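Local atomic coordinates of DUF4847 domain-containing protein (Bacteroides vulgatus, PDB entry 4ZGF), a protein that is of unknown function but belongs to the calycin clan, probably with a lipocalin-like barrel, and binds calcium ions. Residues G9-V14 with N120-A125. Sequence-based numbering, arbitrary orientation.
Sequences GTWHVV and NVLLLA
Trp11 lays its indole against Leu122, and Gly9, Thr10 and Trp11 are consistent with the Gly-X-Trp signature of calycins, in which a tryptophan at the start of the first strand packs across the base of the barrel. Strand 132-136 pairs antiparallel with both strand 11-21 and strand 121-125, so the contact reaches over it, with 7.8 Å between the CA atoms of Trp11 and Leu122 and no hydrogen bond across. From CB, which points toward 120-125, CG of Trp11 lies anti to the carbonyl carbon (chi1 -73°), which sends the indole out across Leu122. Along the pyrrole rim, CD1 comes within 4.0 Å of Leu122 CD2, and NE1 approaches the same methyl to 3.8 Å while donating a hydrogen bond to Phe6 O, which ties the N-terminal helix to the ring and helps fix its rotation. Further out, Leu122 CB stands over the face of the six-membered ring in a CH-pi contact, 3.6 Å from the centroid and 6° off the normal. With CG of Leu122 anti to its backbone N (chi1 177°), CD2 is carried back over the pyrrole part, and the two side chains cross at about a right angle. Replacing Trp11 with an alanine would probably open a gap beneath Leu122 CB and CD2 and leave Phe6 O without its indole donor. The indole, also stacked with His137, meets backbone at its far end: CH2 lies 3.6 Å from Val121 C, CZ3 is equally near Leu122 N, and Asn120 O sits at the ring edge, in its plane, 3.8 Å from Trp11 CZ3.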
# COMPACT_ATOMS: atom_id res chain seq x y z
N GLY A 9 11.57 -7.79 3.69
CA GLY A 9 11.67 -7.97 2.23
C GLY A 9 10.78 -6.97 1.50
O GLY A 9 9.92 -6.32 2.09
N THR A 10 10.99 -6.86 0.19
CA THR A 10 10.21 -5.97 -0.64
C THR A 10 8.72 -6.23 -0.42
O THR A 10 8.28 -7.39 -0.45
CB THR A 10 10.51 -6.23 -2.15
OG1 THR A 10 11.93 -6.47 -2.34
CG2 THR A 10 10.00 -5.06 -2.98
N TRP A 11 7.93 -5.15 -0.33
CA TRP A 11 6.48 -5.19 -0.29
C TRP A 11 5.92 -4.64 -1.60
O TRP A 11 6.26 -3.53 -2.02
CB TRP A 11 5.96 -4.36 0.90
CG TRP A 11 6.16 -4.96 2.26
CD1 TRP A 11 6.99 -4.49 3.22
CD2 TRP A 11 5.49 -6.10 2.82
NE1 TRP A 11 6.87 -5.25 4.36
CE2 TRP A 11 5.94 -6.23 4.15
CE3 TRP A 11 4.57 -7.03 2.32
CZ2 TRP A 11 5.47 -7.23 5.00
CZ3 TRP A 11 4.11 -8.02 3.18
CH2 TRP A 11 4.56 -8.11 4.48
N HIS A 12 5.04 -5.42 -2.24
CA HIS A 12 4.45 -5.12 -3.53
C HIS A 12 2.96 -4.87 -3.37
O HIS A 12 2.29 -5.61 -2.64
CB HIS A 12 4.66 -6.33 -4.47
CG HIS A 12 6.07 -6.65 -4.77
ND1 HIS A 12 6.72 -6.14 -5.87
CD2 HIS A 12 6.95 -7.43 -4.10
CE1 HIS A 12 7.93 -6.63 -5.87
NE2 HIS A 12 8.11 -7.40 -4.82
N VAL A 13 2.41 -3.87 -4.05
CA VAL A 13 0.99 -3.56 -3.86
C VAL A 13 0.10 -4.68 -4.44
O VAL A 13 0.27 -5.16 -5.55
CB VAL A 13 0.64 -2.23 -4.55
CG1 VAL A 13 -0.85 -1.99 -4.59
CG2 VAL A 13 1.31 -1.09 -3.82
N VAL A 14 -0.88 -5.04 -3.60
CA VAL A 14 -1.99 -5.92 -4.01
C VAL A 14 -3.16 -5.07 -4.49
O VAL A 14 -3.57 -5.17 -5.65
CB VAL A 14 -2.38 -6.88 -2.87
CG1 VAL A 14 -3.58 -7.73 -3.26
CG2 VAL A 14 -1.21 -7.75 -2.47
N ASN A 120 2.85 -13.02 5.03
CA ASN A 120 2.42 -12.86 3.62
C ASN A 120 1.98 -11.46 3.28
O ASN A 120 2.11 -11.08 2.13
CB ASN A 120 1.21 -13.74 3.20
CG ASN A 120 1.44 -15.21 3.30
OD1 ASN A 120 2.38 -15.75 2.72
ND2 ASN A 120 0.53 -15.87 4.01
N VAL A 121 1.38 -10.73 4.23
CA VAL A 121 0.70 -9.48 3.92
C VAL A 121 1.02 -8.39 4.95
O VAL A 121 1.29 -8.65 6.12
CB VAL A 121 -0.86 -9.63 3.75
CG1 VAL A 121 -1.20 -10.56 2.59
CG2 VAL A 121 -1.53 -10.02 5.05
N LEU A 122 0.90 -7.18 4.47
CA LEU A 122 0.99 -5.94 5.27
C LEU A 122 -0.18 -5.07 4.88
O LEU A 122 -0.38 -4.80 3.69
CB LEU A 122 2.32 -5.21 5.01
CG LEU A 122 2.48 -3.88 5.74
CD1 LEU A 122 2.51 -4.03 7.24
CD2 LEU A 122 3.75 -3.21 5.23
N LEU A 123 -0.95 -4.63 5.88
CA LEU A 123 -2.10 -3.73 5.67
C LEU A 123 -1.82 -2.43 6.42
O LEU A 123 -1.45 -2.49 7.60
CB LEU A 123 -3.42 -4.32 6.19
CG LEU A 123 -4.02 -5.54 5.48
CD1 LEU A 123 -3.18 -6.78 5.64
CD2 LEU A 123 -5.41 -5.79 6.05
N LEU A 124 -2.03 -1.30 5.74
CA LEU A 124 -1.84 0.01 6.34
C LEU A 124 -3.13 0.81 6.23
O LEU A 124 -3.64 0.99 5.12
CB LEU A 124 -0.75 0.80 5.64
CG LEU A 124 0.63 0.12 5.54
CD1 LEU A 124 1.59 1.04 4.78
CD2 LEU A 124 1.21 -0.25 6.91
N ALA A 125 -3.64 1.31 7.36
CA ALA A 125 -4.93 2.02 7.41
C ALA A 125 -4.76 3.41 7.99
O ALA A 125 -3.96 3.61 8.91
CB ALA A 125 -5.94 1.27 8.29